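Local coordinates for protein ribonuclease J (Methanolobus psychrophilus R15, PDB 5HAB) that acts as an exoribonuclease that hydrolyses RNA, with a metallo-beta-lactamase fold joined to a beta-CASP domain, at residues Ala83-Thr88 against Ile110-Lys115; Ala132-Gln137 against Asn148-Leu153. The protein carries 1 engineered substitution. All coordinates share one frame; numbering follows the deposited sequence.

Interaction 1. Residues Ala83-Thr88 against Ile110-Lys115; sequences AIPDDT and IGAIPK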
loop_
_atom_site.group_PDB
_atom_site.type_symbol
_atom_site.label_atom_id
_atom_site.label_comp_id
_atom_site.label_asym_id
_atom_site.label_seq_id
_atom_site.Cartn_x
_atom_site.Cartn_y
_atom_site.Cartn_z
ATOM N N ALA B 83 -1.386 -8.095 -25.791
ATOM C CA ALA B 83 -2.536 -8.145 -26.729
ATOM C C ALA B 83 -3.038 -9.560 -27.038
ATOM O O ALA B 83 -4.046 -9.972 -26.463
ATOM C CB ALA B 83 -2.264 -7.384 -28.011
ATOM N N ILE B 84 -2.413 -10.294 -27.954
ATOM C CA ILE B 84 -2.885 -11.664 -28.201
ATOM C C ILE B 84 -1.725 -12.652 -28.130
ATOM O O ILE B 84 -0.568 -12.261 -28.284
ATOM C CB ILE B 84 -3.636 -11.792 -29.553
ATOM C CG1 ILE B 84 -2.682 -11.624 -30.737
ATOM C CG2 ILE B 84 -4.805 -10.816 -29.613
ATOM C CD1 ILE B 84 -3.338 -11.905 -32.078
ATOM N N PRO B 85 -2.031 -13.941 -27.896
ATOM C CA PRO B 85 -0.943 -14.902 -27.691
ATOM C C PRO B 85 -0.089 -15.114 -28.931
ATOM O O PRO B 85 -0.599 -15.136 -30.047
ATOM C CB PRO B 85 -1.677 -16.195 -27.298
ATOM C CG PRO B 85 -3.095 -15.967 -27.610
ATOM C CD PRO B 85 -3.345 -14.517 -27.568
ATOM N N ASP B 86 1.214 -15.256 -28.713
ATOM C CA ASP B 86 2.163 -15.504 -29.786
ATOM C C ASP B 86 2.146 -16.979 -30.149
ATOM O O ASP B 86 2.942 -17.758 -29.633
ATOM C CB ASP B 86 3.564 -15.080 -29.359
ATOM C CG ASP B 86 4.566 -15.153 -30.487
ATOM O OD1 ASP B 86 4.211 -15.616 -31.590
ATOM O OD2 ASP B 86 5.721 -14.742 -30.263
ATOM N N ASP B 87 1.258 -17.354 -31.060
ATOM C CA ASP B 87 1.096 -18.755 -31.417
ATOM C C ASP B 87 1.999 -19.195 -32.573
ATOM O O ASP B 87 1.870 -20.313 -33.064
ATOM C CB ASP B 87 -0.368 -19.043 -31.752
ATOM C CG ASP B 87 -0.809 -18.402 -33.046
ATOM O OD1 ASP B 87 -0.176 -17.415 -33.481
ATOM O OD2 ASP B 87 -1.799 -18.889 -33.625
ATOM N N THR B 88 2.911 -18.327 -33.001
ATOM C CA THR B 88 3.863 -18.702 -34.044
ATOM C C THR B 88 4.737 -19.865 -33.568
ATOM O O THR B 88 5.182 -20.691 -34.371
ATOM C CB THR B 88 4.764 -17.515 -34.458
ATOM O OG1 THR B 88 5.572 -17.109 -33.348
ATOM C CG2 THR B 88 3.920 -16.338 -34.928
ATOM N N ILE B 110 -11.892 -15.988 -25.455
ATOM C CA ILE B 110 -12.259 -16.033 -26.870
ATOM C C ILE B 110 -11.928 -14.744 -27.606
ATOM O O ILE B 110 -12.201 -14.631 -28.796
ATOM C CB ILE B 110 -13.755 -16.366 -27.063
ATOM C CG1 ILE B 110 -14.638 -15.197 -26.617
ATOM C CG2 ILE B 110 -14.116 -17.662 -26.354
ATOM C CD1 ILE B 110 -16.072 -15.308 -27.094
ATOM N N GLY B 111 -11.330 -13.783 -26.912
ATOM C CA GLY B 111 -11.035 -12.493 -27.513
ATOM C C GLY B 111 -10.117 -12.515 -28.726
ATOM O O GLY B 111 -10.172 -11.615 -29.562
ATOM N N ALA B 112 -9.277 -13.542 -28.830
ATOM C CA ALA B 112 -8.347 -13.657 -29.952
ATOM C C ALA B 112 -8.781 -14.725 -30.960
ATOM O O ALA B 112 -8.078 -14.963 -31.941
ATOM C CB ALA B 112 -6.940 -13.952 -29.454
ATOM N N ILE B 113 -9.910 -15.386 -30.699
ATOM C CA ILE B 113 -10.462 -16.371 -31.637
ATOM C C ILE B 113 -10.516 -15.837 -33.082
ATOM O O ILE B 113 -9.965 -16.478 -33.981
ATOM C CB ILE B 113 -11.856 -16.866 -31.181
ATOM C CG1 ILE B 113 -11.731 -17.837 -30.004
ATOM C CG2 ILE B 113 -12.592 -17.531 -32.334
ATOM C CD1 ILE B 113 -11.110 -19.162 -30.370
ATOM N N PRO B 114 -11.130 -14.652 -33.308
ATOM C CA PRO B 114 -11.235 -14.167 -34.690
ATOM C C PRO B 114 -9.907 -13.816 -35.346
ATOM O O PRO B 114 -9.884 -13.512 -36.538
ATOM C CB PRO B 114 -12.093 -12.899 -34.555
ATOM C CG PRO B 114 -12.740 -12.998 -33.234
ATOM C CD PRO B 114 -11.767 -13.708 -32.373
ATOM N N LYS B 115 -8.819 -13.841 -34.588
ATOM C CA LYS B 115 -7.540 -13.417 -35.132
ATOM C C LYS B 115 -6.586 -14.584 -35.400
ATOM O O LYS B 115 -5.722 -14.494 -36.272
ATOM C CB LYS B 115 -6.884 -12.409 -34.186
ATOM C CG LYS B 115 -7.312 -10.969 -34.439
ATOM C CD LYS B 115 -7.424 -10.683 -35.928
ATOM C CE LYS B 115 -8.141 -9.373 -36.195
ATOM N NZ LYS B 115 -7.324 -8.202 -35.782
#

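Interaction 2. Residues Ala132-Gln137 against Asn148-Leu153; sequences ALIKHQ and NNIVAL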
loop_
_atom_site.group_PDB
_atom_site.type_symbol
_atom_site.label_atom_id
_atom_site.label_comp_id
_atom_site.label_asym_id
_atom_site.label_seq_id
_atom_site.Cartn_x
_atom_site.Cartn_y
_atom_site.Cartn_z
ATOM N N ALA B 132 -22.541 -19.776 -29.007
ATOM C CA ALA B 132 -23.338 -18.672 -29.523
ATOM C C ALA B 132 -22.521 -17.383 -29.569
ATOM O O ALA B 132 -22.564 -16.657 -30.560
ATOM C CB ALA B 132 -24.592 -18.477 -28.688
ATOM N N LEU B 133 -21.778 -17.097 -28.500
ATOM C CA LEU B 133 -20.987 -15.865 -28.458
ATOM C C LEU B 133 -19.858 -15.872 -29.487
ATOM O O LEU B 133 -19.552 -14.840 -30.104
ATOM C CB LEU B 133 -20.400 -15.648 -27.067
ATOM C CG LEU B 133 -21.411 -15.356 -25.962
ATOM C CD1 LEU B 133 -20.756 -15.561 -24.611
ATOM C CD2 LEU B 133 -21.979 -13.957 -26.103
ATOM N N ILE B 134 -19.235 -17.035 -29.656
ATOM C CA ILE B 134 -18.182 -17.186 -30.649
ATOM C C ILE B 134 -18.763 -16.985 -32.045
ATOM O O ILE B 134 -18.185 -16.269 -32.857
ATOM C CB ILE B 134 -17.470 -18.544 -30.536
ATOM C CG1 ILE B 134 -16.718 -18.653 -29.207
ATOM C CG2 ILE B 134 -16.490 -18.714 -31.684
ATOM C CD1 ILE B 134 -16.123 -20.029 -28.973
ATOM N N LYS B 135 -19.906 -17.605 -32.331
ATOM C CA LYS B 135 -20.542 -17.407 -33.637
ATOM C C LYS B 135 -20.881 -15.948 -33.897
ATOM O O LYS B 135 -20.543 -15.409 -34.953
ATOM C CB LYS B 135 -21.819 -18.243 -33.789
ATOM C CG LYS B 135 -21.601 -19.727 -33.878
ATOM C CD LYS B 135 -22.915 -20.447 -34.105
ATOM C CE LYS B 135 -22.734 -21.947 -34.004
ATOM N NZ LYS B 135 -24.025 -22.674 -34.124
ATOM N N HIS B 136 -21.546 -15.314 -32.934
ATOM C CA HIS B 136 -21.932 -13.916 -33.088
ATOM C C HIS B 136 -20.705 -13.039 -33.289
ATOM O O HIS B 136 -20.776 -12.015 -33.962
ATOM C CB HIS B 136 -22.748 -13.436 -31.883
ATOM C CG HIS B 136 -24.104 -14.063 -31.790
ATOM N ND1 HIS B 136 -24.957 -13.848 -30.728
ATOM C CD2 HIS B 136 -24.749 -14.913 -32.624
ATOM C CE1 HIS B 136 -26.071 -14.538 -30.915
ATOM N NE2 HIS B 136 -25.968 -15.192 -32.058
ATOM N N GLN B 137 -19.579 -13.445 -32.714
ATOM C CA GLN B 137 -18.363 -12.653 -32.839
ATOM C C GLN B 137 -17.680 -12.862 -34.195
ATOM O O GLN B 137 -17.236 -11.901 -34.819
ATOM C CB GLN B 137 -17.406 -12.981 -31.698
ATOM C CG GLN B 137 -16.000 -12.469 -31.890
ATOM C CD GLN B 137 -15.162 -12.640 -30.642
ATOM O OE1 GLN B 137 -14.521 -13.673 -30.448
ATOM N NE2 GLN B 137 -15.163 -11.622 -29.785
ATOM N N ASN B 148 -14.170 -21.613 -38.658
ATOM C CA ASN B 148 -14.109 -22.962 -38.106
ATOM C C ASN B 148 -15.535 -23.377 -37.752
ATOM O O ASN B 148 -16.314 -22.554 -37.271
ATOM C CB ASN B 148 -13.208 -23.011 -36.866
ATOM C CG ASN B 148 -11.825 -22.421 -37.116
ATOM O OD1 ASN B 148 -11.683 -21.226 -37.388
ATOM N ND2 ASN B 148 -10.797 -23.260 -37.011
ATOM N N ASN B 149 -15.886 -24.639 -37.970
ATOM C CA ASN B 149 -17.187 -25.109 -37.504
ATOM C C ASN B 149 -17.160 -25.172 -35.984
ATOM O O ASN B 149 -16.125 -25.458 -35.382
ATOM C CB ASN B 149 -17.566 -26.470 -38.112
ATOM C CG ASN B 149 -16.570 -27.559 -37.788
ATOM O OD1 ASN B 149 -15.376 -27.423 -38.059
ATOM N ND2 ASN B 149 -17.057 -28.656 -37.209
ATOM N N ILE B 150 -18.303 -24.929 -35.361
ATOM C CA ILE B 150 -18.353 -24.935 -33.915
ATOM C C ILE B 150 -19.253 -26.044 -33.412
ATOM O O ILE B 150 -20.418 -26.158 -33.797
ATOM C CB ILE B 150 -18.798 -23.577 -33.369
ATOM C CG1 ILE B 150 -17.896 -22.476 -33.918
ATOM C CG2 ILE B 150 -18.743 -23.582 -31.855
ATOM C CD1 ILE B 150 -18.398 -21.093 -33.646
ATOM N N VAL B 151 -18.687 -26.862 -32.538
ATOM C CA VAL B 151 -19.391 -27.979 -31.958
ATOM C C VAL B 151 -19.797 -27.602 -30.541
ATOM O O VAL B 151 -18.971 -27.184 -29.712
ATOM C CB VAL B 151 -18.525 -29.243 -31.974
ATOM C CG1 VAL B 151 -19.317 -30.442 -31.475
ATOM C CG2 VAL B 151 -17.979 -29.483 -33.374
ATOM N N ALA B 152 -21.090 -27.734 -30.280
ATOM C CA ALA B 152 -21.622 -27.458 -28.968
ATOM C C ALA B 152 -21.482 -28.698 -28.106
ATOM O O ALA B 152 -22.048 -29.749 -28.408
ATOM C CB ALA B 152 -23.076 -27.018 -29.061
ATOM N N LEU B 153 -20.720 -28.566 -27.029
ATOM C CA LEU B 153 -20.555 -29.653 -26.085
ATOM C C LEU B 153 -20.990 -29.159 -24.710
ATOM O O LEU B 153 -20.522 -28.123 -24.235
ATOM C CB LEU B 153 -19.105 -30.140 -26.068
ATOM C CG LEU B 153 -18.865 -31.430 -25.287
ATOM C CD1 LEU B 153 -19.648 -32.567 -25.922
ATOM C CD2 LEU B 153 -17.381 -31.755 -25.225
#

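Interaction 1. Residues Ala83-Thr88 against Ile110-Lys115
The backbones of Ile-84 and Ala-112 come nearest, with their CA atoms 6.1 Å apart, where the irregular loop 83-88 passes the type I beta turn from Ile-110 to Ile-113. No hydrogen bond joins the two segments. The methyl of Ala-112 points at the loop and meets both Ile-84 and Pro-85. Ile-84 CG2 lies 3.8 Å from Ala-112 CB, and the branch carbon Ile-84 CB is almost as near. The ring carbon CD of Pro-85 reaches the same methyl, 4.1 Å from Ala-112 CB. The other branch of Ile-84 extends to the first turn of helix 113-116. CG1 sits between the backbone N and the carbonyl carbon (chi1 69°), and CD1 ends 4.2 Å from Lys-115 CB. The two side chains cross at about a right angle there. Only CB of Lys-115 touches Ile-84; the chain then bends at chi2 and again at chi4, and its end leads away from the loop. Leu-78 and Ile-79 of helix 75-81 and Leu-116 also press on Ile-84. The contact is therefore apolar and largely buried: it joins the loop to the turn and the helix start by van der Waals contact, and the lysine charge stays out of it.

Interaction 2. Residues Ala132-Gln137 against Asn148-Leu153
A beta-alpha-beta unit of strand 124-126, helix 128-138 and strand 150-152 contains this contact, which sets the helix against the last strand. Its backbones stay well apart, with Lys-135 CA 7.8 Å from Ile-150 CA. Ile-150 bridges the gap. Its side chain points at the helix, and CD1 fits between two consecutive helix residues. Its CG1 lies anti to the carbonyl carbon (chi1 -55°), and chi2 is extended at 169°, which carries CD1 outward to the helix. CD1 meets the CG2 methyl of Ile-134, with Ile-150 CD1 3.6 Å from Ile-134 CG2. It also rests on the aliphatic stem of Lys-135, where Lys-135 CG comes within 3.5 Å of Ile-150 CD1, a tight carbon pair. The Lys-135 chain is extended beyond CG and runs antiparallel to the side chain of Ile-150 as the two pass. Ile-134 is buried, whereas Lys-135 is exposed and borders the contact. Ile-124 of the neighbouring strand touches both isoleucines and continues the apolar layer. Backbone hydrogen bonds between Val-151 and both Ile-124 and Ala-126 hold the strand in the sheet. Such packing of the connecting helix on parallel strands is characteristic of a beta-alpha-beta crossover, here within the metallo-beta-lactamase domain.

Overall arrangement
Interaction 1 comes first along the chain and closes before interaction 2 opens. Their centres lie 16 Å apart, and they touch directly. Ile-110 and Ile-113, from the turn and helix start of interaction 1, pack on Ile-134 of helix 128-138. Interaction 2 includes strand 150-152, an outermost strand of the seven-stranded mixed sheet within this chain. Interaction 1 joins connections on either side of strand 96-102 in sequence, a strand of the same sheet. Helix 128-138 also touches helix 293-304 through Leu-133 and His-136, which links this region to the beta-CASP part. The bound RNA lies about 8 and 7 Å from the nearest atoms of interactions 1 and 2, so both lie close to it without touching it.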